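Local structure of sgbp-b (Bacteroides uniformis, 7K44) at residues Pro228-Gly233 against Phe238-Lys243; Gln60-Thr65 against Ile92-Pro97; Thr187-Ile192 against Thr198-Gly203; Ala265-Asp270 against Phe380-Ile385; Met150-Ile155 against Asp174-Thr179. The protein probably binds xyloglucan at the bacterial surface, as a surface glycan-binding protein of a xyloglucan utilization locus in a human gut commensal. One frame throughout, in Å; residues are numbered along the deposited sequence. Where two conformers were deposited one is given.

Contacts 2, 4 and 5 are buried and apolar: aromatic and aliphatic ends meet between backbones too far apart to pair. Contact 3 is a hairpin held by four backbone bonds, with one face inward and the other toward the surface, and contact 1 is a polar surface loop beside calcium. Contacts 3 and 5 touch within the IPT/TIG domain, where Ile192 and Leu190 pack on side chains of contact 5, and the two share a sheet. Contact 2 repeats the sheet-to-sheet packing of contact 5 in the N-terminal domain, its centre about 29 Å away. Contacts 1 and 4 both reach one sheet of the xyloglucan-binding domain, about 8 Å apart at their nearest atoms.

Contact 1. Residues Pro228-Gly233 against Phe238-Lys243; sequences PVTADG and FFSDGK. With CA (calcium ion), chain B.
Ser240 OG is gripped three times. It accepts the backbone N-H of Ala231 at 3.0 Å (Ala231 N to Ser240 OG), a fairly straight bond of 160°. Water 1 donates to the same Ser240 OG from 2.7 Å and also donates to Ala231 O, bridging the two residues a second time. The hydroxyl's own proton goes to Gly242 O, 2.7 Å from Ser240 OG and in that carbonyl's plane. With chi1 at 74°, OG sits between its own backbone N and carbonyl carbon, from where it reaches Ala231 N across the contact and Gly242 O within its own segment. An alanine at this site would remove the hydroxyl and would probably leave Ala231 N and Gly242 O without this shared partner, freeing the turn to shift. This is the connection between strands 226-230 and 243-248 of the xyloglucan-binding domain, and its 238-243 arm helps build the calcium site. Asp241 O and Lys243 O bind the calcium ion at 2.4 Å and 2.3 Å; water 2 is a further ligand, and Asn213, Asp215 and Asp378 complete the site. Gly242, at positive phi, carries the chain between the two ligands. Farther along, Ala231 CB rests 3.4 Å from Phe238 O. At the other end, Lys243 runs its aliphatic chain past the proline ring, with CD 3.7 Å from Pro228 CB.

Contact 2. Residues Gln60-Thr65 against Ile92-Pro97; sequences QRVYFT and ISFNAP
Phe64 and Phe94 meet rim to rim, coming from opposite sides of the gap between their strands. The bump is the far end of the Phe64 ring: CE1 and CZ push forward together, and Phe94 CE2 lies 3.8 Å from Phe64 CE1. A second pair, Phe64 CZ and Phe94 CZ at 3.9 Å, widens the touch from a point to a short ridge. Neither ring covers the other, for the centroids are 6.0 Å apart and the planes stand at 73°. The hollow that takes Phe64 CE1 has Phe94 as one wall and Pro97 as the other, with Pro97 CD 3.8 Å from Phe64 CE1. On the Phe94 side, chi1 of 64° tucks CG between the backbone N and the carbonyl carbon, and the ring projects into the gap with CE1 turned to Val62. Val62 CG1 fits there more loosely, 4.4 Å from Phe94 CE1. Strands 59-65 and 91-95 belong to different four-stranded antiparallel sheets, and these side chains fill the space between the layers of the N-terminal beta sandwich, whose strand order matches that of the IPT/TIG domain. Replacing Phe64 by an alanine would probably open a gap between Phe94 and Pro97 and leave the Phe94 rim without its ring partner. Phe119 meets Phe64 edge-to-face from strand 114-120, while Val80 touches Val62, Phe64 and Phe94. Leu49 and Ile51 back Phe94 from its own sheet.

Contact 3. Residues Thr187-Ile192 against Thr198-Gly203; sequences TCSLAI and TAEVPG
Peptide units are the flat groups that join Leu190 to Val201. Val201 N lies in the carbonyl plane of Leu190, 2.7 Å from Leu190 O, whereas the return bond, Leu190 N to Val201 O at 2.9 Å, comes in tilted 27° from the plane of its carbonyl. In the next pair the roles swap: Ile192 N, 2.9 Å from Ala199 O, lies in its carbonyl plane and Ala199 N comes to Ile192 O tilted 19°. Between them Ala191 faces Glu200 as a non-hydrogen-bonded antiparallel pair, and Ala191 CA comes 3.1 Å from Ala199 O in a CA-H...O contact. Leu190, Ile192, Ala199 and Val201 put their side chains on one face, where Leu190 CB and Val201 CB are 4.1 Å apart. On the other face Ala191 CB touches Glu200 CG and Thr198 CG2. Thr187 turns OG1 beside the backbone N (chi1 -58°), leaving CG2 anti to that N, 3.8 Å from Gly203 CA, while OG1 bonds to Glu208. The chain turns a corner at Pro202 and Gly203, and pairing resumes beyond it between Cys188 and Phe204. The two segments form the hairpin of strands 188-194 and 197-204, with 197-204 at the margin of the IPT/TIG sheet. Strand 152-157 flanks 188-194 on the other side, and strand 127-131 of the facing sheet covers the apolar face through Ile128 and Val131.

Contact 4. Residues Ala265-Asp270 against Phe380-Ile385; sequences AVWGID and FRVVKI
The backbones stay apart, the nearest CA atoms being those of Ile269 and Val382 at 8.6 Å, and residues 265-270 fold round Gly268 in an inverse gamma turn, with Ile269 N bonded to Trp267 O at 2.8 Å. The turn sends the side chains of Trp267 and Ile269 to one residue, Val382. Its CG2 methyl lies in the plane of the indole, at the edge, 3.8 Å from Trp267 CZ3. The two side chains cross at about a right angle. Ala265 CB sits over one face of the indole, 3.3 Å above the plane and offset toward the rim. Ile269 approaches Val382 obliquely, its CD1 resting 4.0 Å from Val382 CB and equally near Val382 O. Two torsions carry it there: CG1 is anti to the carbonyl carbon (chi1 -67°) and the chain then runs out extended (chi2 164°). In Val382, CG2 is the branch beside the backbone N, and it is this one that meets the indole. The indole's one polar atom, NE1, bonds to Asp356 O, which helps fix the ring's rotation. Val382 O accepts a hydrogen bond from Asn209 ND2. Here, in the xyloglucan-binding domain, the loop after strand 255-264 closes against the last strand, 371-384. Trp347 of helix 347-352 touches Trp267, Ile269 and Val382 alike, Phe350 meets the indole edge-to-face, and Val211 of strand 210-212 packs on Trp267 and Ile269.

Contact 5. Residues Met150-Ile155 against Asp174-Thr179; sequences MDIVSI and DMLTFT
Aliphatic contacts come first, and Leu176 takes both. Ile152 CD1 presses on Leu176 CD2 at 3.5 Å, tighter than ordinary van der Waals packing, the two side chains crossing at a slant. Ile155 reaches Leu176 tip to tip, its CD1 4.0 Å from Leu176 CD1. The fork of Leu176 faces them because CG lies between the backbone N and the carbonyl carbon (chi1 60°), and Leu176 CD2 also comes within 4.1 Å of Ile155 CD1.

The aromatic contacts gather at Phe178. Ile155 CG2 stands over one face, 4.1 Å above the ring plane and displaced toward the rim, while Ile155 CD1 is 4.1 Å from Phe178 CD2. Leu176 CD1, from the same strand, lies in the ring plane at the edge.

The strands lie in the two facing sheets of the IPT/TIG sandwich, with the axes of 152-155 and 175-179 passing 10.5 Å apart at their closest, at 49°. A classic beta bulge at Val153 and Ser154, opposite Thr193, lies between the two isoleucines. Val162 backs both Ile155 and Phe178. With only methyl and ring carbons meeting here, the sheets are held at this point by close fit and the exclusion of water, without directional bonds.

Contact 1. Residues Pro228-Gly233 against Phe238-Lys243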
# COMPACT_ATOMS: atom_id res chain seq x y z
N PRO A 228 21.75 -15.67 7.53
CA PRO A 228 21.14 -14.51 8.17
C PRO A 228 21.84 -13.22 7.77
O PRO A 228 23.05 -13.20 7.51
CB PRO A 228 21.37 -14.77 9.67
CG PRO A 228 22.64 -15.61 9.68
CD PRO A 228 22.52 -16.50 8.48
N VAL A 229 21.05 -12.15 7.74
CA VAL A 229 21.51 -10.83 7.34
C VAL A 229 20.88 -9.81 8.29
O VAL A 229 19.68 -9.87 8.56
CB VAL A 229 21.07 -10.55 5.88
CG1 VAL A 229 21.26 -9.07 5.51
CG2 VAL A 229 21.85 -11.45 4.92
N THR A 230 21.68 -8.88 8.78
CA THR A 230 21.17 -7.70 9.47
C THR A 230 21.67 -6.48 8.70
O THR A 230 22.88 -6.27 8.59
CB THR A 230 21.59 -7.63 10.94
OG1 THR A 230 21.17 -8.81 11.63
CG2 THR A 230 20.96 -6.41 11.61
N ALA A 231 20.74 -5.71 8.16
CA ALA A 231 21.08 -4.60 7.29
C ALA A 231 21.64 -3.42 8.09
O ALA A 231 21.33 -3.24 9.27
CB ALA A 231 19.85 -4.15 6.52
N ASP A 232 22.48 -2.63 7.42
CA ASP A 232 23.02 -1.42 8.02
C ASP A 232 23.00 -0.25 7.05
O ASP A 232 23.66 0.77 7.33
CB ASP A 232 24.44 -1.65 8.59
CG ASP A 232 25.49 -1.90 7.51
OD1 ASP A 232 25.17 -1.91 6.30
OD2 ASP A 232 26.67 -2.08 7.88
N GLY A 233 22.30 -0.35 5.93
CA GLY A 233 22.18 0.72 4.98
C GLY A 233 23.08 0.61 3.76
O GLY A 233 22.85 1.34 2.78
N PHE A 238 19.11 -3.30 2.65
CA PHE A 238 19.31 -1.90 3.04
C PHE A 238 18.73 -1.55 4.41
O PHE A 238 19.42 -1.01 5.26
CB PHE A 238 18.85 -0.92 1.95
CG PHE A 238 19.48 -1.19 0.62
CD1 PHE A 238 20.81 -0.84 0.38
CD2 PHE A 238 18.77 -1.83 -0.38
CE1 PHE A 238 21.39 -1.11 -0.85
CE2 PHE A 238 19.35 -2.09 -1.61
CZ PHE A 238 20.67 -1.73 -1.84
N PHE A 239 17.46 -1.89 4.62
CA PHE A 239 16.85 -1.82 5.94
C PHE A 239 16.38 -3.21 6.31
O PHE A 239 16.02 -4.01 5.44
CB PHE A 239 15.67 -0.85 5.95
CG PHE A 239 16.03 0.53 5.50
CD1 PHE A 239 16.57 1.44 6.39
CD2 PHE A 239 15.86 0.90 4.19
CE1 PHE A 239 16.93 2.71 5.97
CE2 PHE A 239 16.20 2.17 3.76
CZ PHE A 239 16.73 3.06 4.66
N SER A 240 16.38 -3.49 7.61
CA SER A 240 15.87 -4.76 8.09
C SER A 240 15.34 -4.58 9.50
O SER A 240 15.78 -3.71 10.25
CB SER A 240 16.95 -5.85 8.07
OG SER A 240 17.90 -5.65 9.12
N ASP A 241 14.37 -5.42 9.85
CA ASP A 241 13.85 -5.45 11.22
C ASP A 241 14.72 -6.46 11.97
O ASP A 241 14.41 -7.64 12.06
CB ASP A 241 12.39 -5.87 11.19
CG ASP A 241 11.73 -5.76 12.55
OD1 ASP A 241 12.43 -5.51 13.55
OD2 ASP A 241 10.49 -5.95 12.61
N GLY A 242 15.84 -5.99 12.50
CA GLY A 242 16.75 -6.94 13.10
C GLY A 242 17.27 -7.92 12.07
O GLY A 242 17.55 -7.57 10.92
N LYS A 243 17.39 -9.17 12.49
CA LYS A 243 17.89 -10.22 11.61
C LYS A 243 16.79 -10.69 10.66
O LYS A 243 15.64 -10.85 11.06
CB LYS A 243 18.36 -11.40 12.46
CG LYS A 243 19.02 -12.50 11.69
CD LYS A 243 19.50 -13.59 12.65
CE LYS A 243 20.42 -13.02 13.71
NZ LYS A 243 21.02 -14.12 14.52
CA CA B . 13.73 -9.91 12.02
O HOH W 1 18.82 -3.45 10.39
O HOH W 2 11.72 -8.93 12.91

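Contact 2. Residues Gln60-Thr65 against Ile92-Pro97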
# COMPACT_ATOMS: atom_id res chain seq x y z
N GLN A 60 -14.98 32.36 -22.95
CA GLN A 60 -16.15 33.23 -23.02
C GLN A 60 -16.85 33.39 -21.69
O GLN A 60 -17.31 34.49 -21.36
CB GLN A 60 -17.11 32.74 -24.11
CG GLN A 60 -16.42 32.69 -25.47
CD GLN A 60 -17.15 31.88 -26.50
OE1 GLN A 60 -17.98 31.03 -26.17
NE2 GLN A 60 -16.84 32.12 -27.77
N ARG A 61 -16.91 32.33 -20.88
CA ARG A 61 -17.51 32.42 -19.56
C ARG A 61 -16.83 31.45 -18.62
O ARG A 61 -16.31 30.42 -19.05
CB ARG A 61 -19.01 32.08 -19.61
CG ARG A 61 -19.88 33.28 -19.78
CD ARG A 61 -21.35 32.91 -19.85
NE ARG A 61 -22.03 33.70 -20.87
CZ ARG A 61 -22.15 35.02 -20.85
NH1 ARG A 61 -21.65 35.72 -19.83
NH2 ARG A 61 -22.77 35.65 -21.83
N VAL A 62 -16.83 31.80 -17.34
CA VAL A 62 -16.47 30.90 -16.26
C VAL A 62 -17.61 30.97 -15.25
O VAL A 62 -18.03 32.06 -14.86
CB VAL A 62 -15.14 31.30 -15.60
CG1 VAL A 62 -14.82 30.38 -14.43
CG2 VAL A 62 -14.03 31.28 -16.63
N TYR A 63 -18.15 29.82 -14.86
CA TYR A 63 -19.29 29.87 -13.96
C TYR A 63 -19.43 28.56 -13.19
O TYR A 63 -18.99 27.50 -13.65
CB TYR A 63 -20.60 30.20 -14.70
CG TYR A 63 -21.01 29.20 -15.76
CD1 TYR A 63 -20.51 29.28 -17.06
CD2 TYR A 63 -21.91 28.18 -15.47
CE1 TYR A 63 -20.89 28.37 -18.03
CE2 TYR A 63 -22.29 27.26 -16.44
CZ TYR A 63 -21.78 27.36 -17.72
OH TYR A 63 -22.15 26.45 -18.69
N PHE A 64 -20.04 28.67 -12.01
CA PHE A 64 -20.50 27.51 -11.25
C PHE A 64 -21.94 27.21 -11.64
O PHE A 64 -22.74 28.13 -11.88
CB PHE A 64 -20.45 27.81 -9.75
CG PHE A 64 -19.05 28.06 -9.22
CD1 PHE A 64 -18.49 29.33 -9.27
CD2 PHE A 64 -18.32 27.03 -8.66
CE1 PHE A 64 -17.21 29.57 -8.76
CE2 PHE A 64 -17.03 27.26 -8.15
CZ PHE A 64 -16.49 28.54 -8.21
N THR A 65 -22.27 25.93 -11.70
CA THR A 65 -23.60 25.47 -12.09
C THR A 65 -24.05 24.38 -11.13
O THR A 65 -23.24 23.61 -10.61
CB THR A 65 -23.64 24.97 -13.54
OG1 THR A 65 -24.99 24.66 -13.90
CG2 THR A 65 -22.79 23.73 -13.74
N ILE A 92 -6.32 29.20 -14.69
CA ILE A 92 -7.22 30.34 -14.54
C ILE A 92 -7.39 30.64 -13.06
O ILE A 92 -7.75 29.75 -12.28
CB ILE A 92 -8.61 30.04 -15.16
CG1 ILE A 92 -8.49 29.69 -16.64
CG2 ILE A 92 -9.52 31.24 -14.97
CD1 ILE A 92 -9.77 29.08 -17.21
N SER A 93 -7.15 31.89 -12.67
CA SER A 93 -7.23 32.28 -11.27
C SER A 93 -8.41 33.22 -11.04
O SER A 93 -8.67 34.11 -11.86
CB SER A 93 -5.93 32.96 -10.82
OG SER A 93 -4.88 32.01 -10.76
N PHE A 94 -9.11 33.04 -9.93
CA PHE A 94 -10.18 33.95 -9.54
C PHE A 94 -10.51 33.76 -8.07
O PHE A 94 -10.18 32.74 -7.47
CB PHE A 94 -11.44 33.75 -10.40
CG PHE A 94 -12.08 32.40 -10.24
CD1 PHE A 94 -11.67 31.32 -11.02
CD2 PHE A 94 -13.08 32.20 -9.30
CE1 PHE A 94 -12.26 30.07 -10.86
CE2 PHE A 94 -13.67 30.95 -9.13
CZ PHE A 94 -13.27 29.89 -9.92
N ASN A 95 -11.22 34.74 -7.51
CA ASN A 95 -11.70 34.68 -6.14
C ASN A 95 -13.17 34.25 -6.13
O ASN A 95 -13.94 34.68 -6.99
CB ASN A 95 -11.55 36.04 -5.46
CG ASN A 95 -10.09 36.46 -5.34
OD1 ASN A 95 -9.20 35.61 -5.28
ND2 ASN A 95 -9.85 37.76 -5.34
N ALA A 96 -13.53 33.40 -5.17
CA ALA A 96 -14.86 32.81 -5.18
C ALA A 96 -15.92 33.90 -5.09
O ALA A 96 -15.84 34.76 -4.20
CB ALA A 96 -15.02 31.87 -3.99
N PRO A 97 -16.92 33.89 -5.97
CA PRO A 97 -18.00 34.88 -5.88
C PRO A 97 -18.87 34.65 -4.66
O PRO A 97 -18.89 33.58 -4.05
CB PRO A 97 -18.79 34.67 -7.18
CG PRO A 97 -18.48 33.26 -7.58
CD PRO A 97 -17.07 33.00 -7.13

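Contact 3. Residues Thr187-Ile192 against Thr198-Gly203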
# COMPACT_ATOMS: atom_id res chain seq x y z
N THR A 187 -0.09 -3.91 17.75
CA THR A 187 -1.23 -3.67 16.88
C THR A 187 -1.86 -2.33 17.20
O THR A 187 -2.14 -2.02 18.36
CB THR A 187 -2.28 -4.79 17.03
OG1 THR A 187 -1.68 -6.06 16.74
CG2 THR A 187 -3.45 -4.55 16.07
N CYS A 188 -2.08 -1.52 16.17
CA CYS A 188 -2.67 -0.20 16.36
C CYS A 188 -3.42 0.17 15.09
O CYS A 188 -3.66 -0.67 14.22
CB CYS A 188 -1.56 0.82 16.65
SG CYS A 188 -0.26 0.83 15.37
N SER A 189 -3.81 1.44 14.98
CA SER A 189 -4.45 1.96 13.79
C SER A 189 -3.47 2.87 13.06
O SER A 189 -2.80 3.69 13.69
CB SER A 189 -5.70 2.77 14.15
OG SER A 189 -6.78 1.92 14.51
N LEU A 190 -3.37 2.69 11.75
CA LEU A 190 -2.77 3.69 10.88
C LEU A 190 -3.82 4.75 10.61
O LEU A 190 -4.95 4.43 10.23
CB LEU A 190 -2.35 3.03 9.57
CG LEU A 190 -1.92 3.97 8.44
CD1 LEU A 190 -0.63 4.67 8.82
CD2 LEU A 190 -1.79 3.21 7.12
N ALA A 191 -3.46 6.02 10.81
CA ALA A 191 -4.42 7.10 10.66
C ALA A 191 -3.81 8.22 9.84
O ALA A 191 -2.70 8.67 10.14
CB ALA A 191 -4.85 7.64 12.03
N ILE A 192 -4.52 8.66 8.81
CA ILE A 192 -4.17 9.85 8.06
C ILE A 192 -5.20 10.92 8.40
O ILE A 192 -6.40 10.71 8.21
CB ILE A 192 -4.15 9.59 6.55
CG1 ILE A 192 -3.09 8.56 6.18
CG2 ILE A 192 -3.90 10.91 5.81
CD1 ILE A 192 -3.13 8.17 4.71
N THR A 198 -10.37 12.27 9.34
CA THR A 198 -9.41 11.22 9.64
C THR A 198 -9.85 9.91 9.01
O THR A 198 -11.03 9.54 9.06
CB THR A 198 -9.24 11.04 11.15
OG1 THR A 198 -8.74 12.25 11.72
CG2 THR A 198 -8.25 9.90 11.45
N ALA A 199 -8.89 9.22 8.40
CA ALA A 199 -9.09 7.87 7.90
C ALA A 199 -8.23 6.94 8.74
O ALA A 199 -7.08 7.25 9.04
CB ALA A 199 -8.65 7.76 6.44
N GLU A 200 -8.80 5.80 9.11
CA GLU A 200 -8.14 4.86 10.01
C GLU A 200 -8.12 3.47 9.40
O GLU A 200 -9.10 3.03 8.78
CB GLU A 200 -8.86 4.80 11.37
CG GLU A 200 -8.64 6.03 12.24
CD GLU A 200 -9.46 6.01 13.52
OE1 GLU A 200 -9.64 4.92 14.11
OE2 GLU A 200 -9.94 7.09 13.93
N VAL A 201 -6.99 2.78 9.57
CA VAL A 201 -6.84 1.37 9.20
C VAL A 201 -6.53 0.60 10.47
O VAL A 201 -5.40 0.69 10.99
CB VAL A 201 -5.71 1.17 8.17
CG1 VAL A 201 -5.54 -0.32 7.87
CG2 VAL A 201 -6.00 1.95 6.90
N PRO A 202 -7.47 -0.17 11.01
CA PRO A 202 -7.18 -0.98 12.20
C PRO A 202 -6.36 -2.20 11.83
O PRO A 202 -6.23 -2.58 10.66
CB PRO A 202 -8.57 -1.39 12.68
CG PRO A 202 -9.37 -1.46 11.42
CD PRO A 202 -8.85 -0.37 10.52
N GLY A 203 -5.79 -2.84 12.85
CA GLY A 203 -4.99 -4.03 12.61
C GLY A 203 -3.60 -3.75 12.10
O GLY A 203 -2.89 -4.68 11.71

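Contact 4. Residues Ala265-Asp270 against Phe380-Ile385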
# COMPACT_ATOMS: atom_id res chain seq x y z
N ALA A 265 8.66 -22.12 14.26
CA ALA A 265 7.82 -20.97 14.51
C ALA A 265 7.15 -21.11 15.87
O ALA A 265 7.08 -22.21 16.45
CB ALA A 265 6.76 -20.82 13.41
N VAL A 266 6.67 -19.99 16.41
CA VAL A 266 5.98 -19.95 17.69
C VAL A 266 4.53 -19.62 17.40
O VAL A 266 4.19 -18.47 17.10
CB VAL A 266 6.61 -18.94 18.65
CG1 VAL A 266 5.81 -18.87 19.94
CG2 VAL A 266 8.05 -19.30 18.92
N TRP A 267 3.66 -20.61 17.50
CA TRP A 267 2.28 -20.44 17.04
C TRP A 267 1.33 -19.98 18.13
O TRP A 267 0.15 -19.74 17.84
CB TRP A 267 1.77 -21.73 16.39
CG TRP A 267 2.65 -22.21 15.26
CD1 TRP A 267 3.63 -23.16 15.33
CD2 TRP A 267 2.63 -21.75 13.90
NE1 TRP A 267 4.22 -23.31 14.10
CE2 TRP A 267 3.62 -22.47 13.20
CE3 TRP A 267 1.88 -20.78 13.22
CZ2 TRP A 267 3.87 -22.27 11.85
CZ3 TRP A 267 2.12 -20.59 11.86
CH2 TRP A 267 3.12 -21.33 11.20
N GLY A 268 1.79 -19.82 19.36
CA GLY A 268 0.91 -19.48 20.46
C GLY A 268 0.55 -18.02 20.57
O GLY A 268 0.87 -17.37 21.58
N ILE A 269 -0.11 -17.48 19.55
CA ILE A 269 -0.49 -16.07 19.55
C ILE A 269 -1.49 -15.80 20.67
O ILE A 269 -2.42 -16.58 20.90
CB ILE A 269 -1.05 -15.69 18.17
CG1 ILE A 269 0.05 -15.75 17.11
CG2 ILE A 269 -1.69 -14.30 18.20
CD1 ILE A 269 -0.47 -15.76 15.68
N ASP A 270 -1.29 -14.69 21.38
CA ASP A 270 -2.22 -14.23 22.41
C ASP A 270 -3.64 -14.22 21.86
O ASP A 270 -3.90 -13.65 20.80
CB ASP A 270 -1.79 -12.82 22.82
CG ASP A 270 -2.66 -12.21 23.92
OD1 ASP A 270 -3.71 -12.78 24.28
OD2 ASP A 270 -2.26 -11.14 24.43
N PHE A 380 7.15 -13.26 9.71
CA PHE A 380 6.01 -14.11 9.41
C PHE A 380 4.96 -13.94 10.51
O PHE A 380 5.27 -14.05 11.70
CB PHE A 380 6.43 -15.57 9.31
CG PHE A 380 7.38 -15.86 8.18
CD1 PHE A 380 8.74 -15.65 8.32
CD2 PHE A 380 6.91 -16.36 6.98
CE1 PHE A 380 9.63 -15.92 7.28
CE2 PHE A 380 7.78 -16.64 5.93
CZ PHE A 380 9.14 -16.41 6.08
N ARG A 381 3.72 -13.66 10.10
CA ARG A 381 2.62 -13.45 11.03
C ARG A 381 1.38 -14.15 10.50
O ARG A 381 1.25 -14.37 9.29
CB ARG A 381 2.32 -11.97 11.29
CG ARG A 381 1.97 -11.14 10.05
CD ARG A 381 3.17 -10.37 9.52
NE ARG A 381 2.80 -9.37 8.51
CZ ARG A 381 3.69 -8.76 7.73
NH1 ARG A 381 3.28 -7.85 6.83
NH2 ARG A 381 4.99 -9.03 7.86
N VAL A 382 0.48 -14.52 11.40
CA VAL A 382 -0.83 -15.08 11.04
C VAL A 382 -1.88 -14.04 11.40
O VAL A 382 -2.01 -13.67 12.58
CB VAL A 382 -1.11 -16.41 11.74
CG1 VAL A 382 -2.51 -16.90 11.34
CG2 VAL A 382 -0.05 -17.45 11.41
N VAL A 383 -2.63 -13.57 10.39
CA VAL A 383 -3.53 -12.43 10.55
C VAL A 383 -4.83 -12.68 9.80
O VAL A 383 -4.89 -13.48 8.86
CB VAL A 383 -2.90 -11.12 10.05
CG1 VAL A 383 -1.72 -10.69 10.93
CG2 VAL A 383 -2.48 -11.25 8.60
N LYS A 384 -5.86 -11.94 10.19
CA LYS A 384 -7.13 -12.02 9.48
C LYS A 384 -7.02 -11.36 8.12
O LYS A 384 -6.34 -10.33 7.95
CB LYS A 384 -8.22 -11.35 10.31
CG LYS A 384 -8.67 -12.20 11.48
CD LYS A 384 -9.81 -11.61 12.27
CE LYS A 384 -10.28 -12.59 13.34
NZ LYS A 384 -11.19 -11.98 14.34
N ILE A 385 -7.68 -11.96 7.13
CA ILE A 385 -7.83 -11.35 5.82
C ILE A 385 -8.96 -10.32 5.88
O ILE A 385 -8.82 -9.19 5.41
CB ILE A 385 -8.13 -12.41 4.74
CG1 ILE A 385 -7.07 -13.51 4.75
CG2 ILE A 385 -8.23 -11.76 3.36
CD1 ILE A 385 -7.54 -14.81 4.10

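Contact 5. Residues Met150-Ile155 against Asp174-Thr179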
# COMPACT_ATOMS: atom_id res chain seq x y z
N MET A 150 -5.85 15.81 0.55
CA MET A 150 -5.45 17.21 0.57
C MET A 150 -5.32 17.72 2.01
O MET A 150 -6.03 17.28 2.91
CB MET A 150 -6.56 18.02 -0.10
CG MET A 150 -7.93 17.62 0.45
SD MET A 150 -9.30 17.71 -0.70
CE MET A 150 -8.89 16.40 -1.85
N ASP A 151 -4.40 18.67 2.21
CA ASP A 151 -4.25 19.37 3.49
C ASP A 151 -3.99 18.39 4.63
O ASP A 151 -4.70 18.36 5.64
CB ASP A 151 -5.44 20.28 3.78
CG ASP A 151 -5.70 21.28 2.68
OD1 ASP A 151 -4.71 21.83 2.13
OD2 ASP A 151 -6.87 21.50 2.34
N ILE A 152 -2.92 17.61 4.47
CA ILE A 152 -2.57 16.62 5.48
C ILE A 152 -2.10 17.30 6.75
O ILE A 152 -1.28 18.24 6.71
CB ILE A 152 -1.51 15.65 4.94
CG1 ILE A 152 -2.15 14.70 3.94
CG2 ILE A 152 -0.87 14.85 6.09
CD1 ILE A 152 -1.17 13.74 3.34
N VAL A 153 -2.60 16.83 7.89
CA VAL A 153 -2.17 17.30 9.19
C VAL A 153 -1.21 16.33 9.86
O VAL A 153 -0.22 16.75 10.47
CB VAL A 153 -3.41 17.56 10.08
CG1 VAL A 153 -2.99 17.86 11.51
CG2 VAL A 153 -4.23 18.70 9.51
N SER A 154 -1.47 15.03 9.75
CA SER A 154 -0.62 14.06 10.42
C SER A 154 -0.85 12.69 9.81
O SER A 154 -1.90 12.41 9.22
CB SER A 154 -0.92 14.00 11.92
OG SER A 154 -2.25 13.57 12.16
N ILE A 155 0.18 11.85 9.94
CA ILE A 155 0.07 10.42 9.67
C ILE A 155 0.61 9.71 10.90
O ILE A 155 1.77 9.93 11.29
CB ILE A 155 0.83 10.00 8.41
CG1 ILE A 155 0.35 10.83 7.21
CG2 ILE A 155 0.64 8.51 8.15
CD1 ILE A 155 1.03 10.49 5.91
N ASP A 174 -4.93 11.10 -4.21
CA ASP A 174 -5.40 9.73 -4.04
C ASP A 174 -4.27 8.75 -3.76
O ASP A 174 -4.51 7.54 -3.75
CB ASP A 174 -6.20 9.26 -5.27
CG ASP A 174 -5.38 9.32 -6.55
OD1 ASP A 174 -4.23 9.80 -6.50
OD2 ASP A 174 -5.90 8.89 -7.60
N MET A 175 -3.06 9.24 -3.56
CA MET A 175 -1.91 8.38 -3.29
C MET A 175 -0.89 9.19 -2.52
O MET A 175 -0.70 10.38 -2.78
CB MET A 175 -1.29 7.89 -4.61
CG MET A 175 -0.36 6.71 -4.45
SD MET A 175 1.23 6.96 -5.25
CE MET A 175 1.95 8.12 -4.11
N LEU A 176 -0.23 8.55 -1.55
CA LEU A 176 0.86 9.23 -0.88
C LEU A 176 1.93 8.22 -0.52
O LEU A 176 1.66 7.01 -0.45
CB LEU A 176 0.42 10.07 0.34
CG LEU A 176 -0.27 9.38 1.51
CD1 LEU A 176 0.73 8.67 2.40
CD2 LEU A 176 -1.04 10.40 2.33
N THR A 177 3.13 8.72 -0.31
CA THR A 177 4.22 7.93 0.24
C THR A 177 4.80 8.64 1.45
O THR A 177 4.72 9.87 1.56
CB THR A 177 5.34 7.68 -0.79
OG1 THR A 177 5.89 8.93 -1.20
CG2 THR A 177 4.80 6.95 -1.99
N PHE A 178 5.37 7.86 2.36
CA PHE A 178 6.08 8.41 3.51
C PHE A 178 7.15 7.41 3.94
O PHE A 178 7.13 6.25 3.53
CB PHE A 178 5.14 8.76 4.68
CG PHE A 178 4.43 7.57 5.29
CD1 PHE A 178 5.01 6.87 6.34
CD2 PHE A 178 3.17 7.17 4.84
CE1 PHE A 178 4.36 5.78 6.92
CE2 PHE A 178 2.51 6.09 5.42
CZ PHE A 178 3.11 5.39 6.46
N THR A 179 8.07 7.89 4.76
CA THR A 179 9.09 7.02 5.34
C THR A 179 8.58 6.45 6.65
O THR A 179 8.11 7.20 7.52
CB THR A 179 10.39 7.80 5.57
OG1 THR A 179 10.85 8.31 4.32
CG2 THR A 179 11.45 6.89 6.20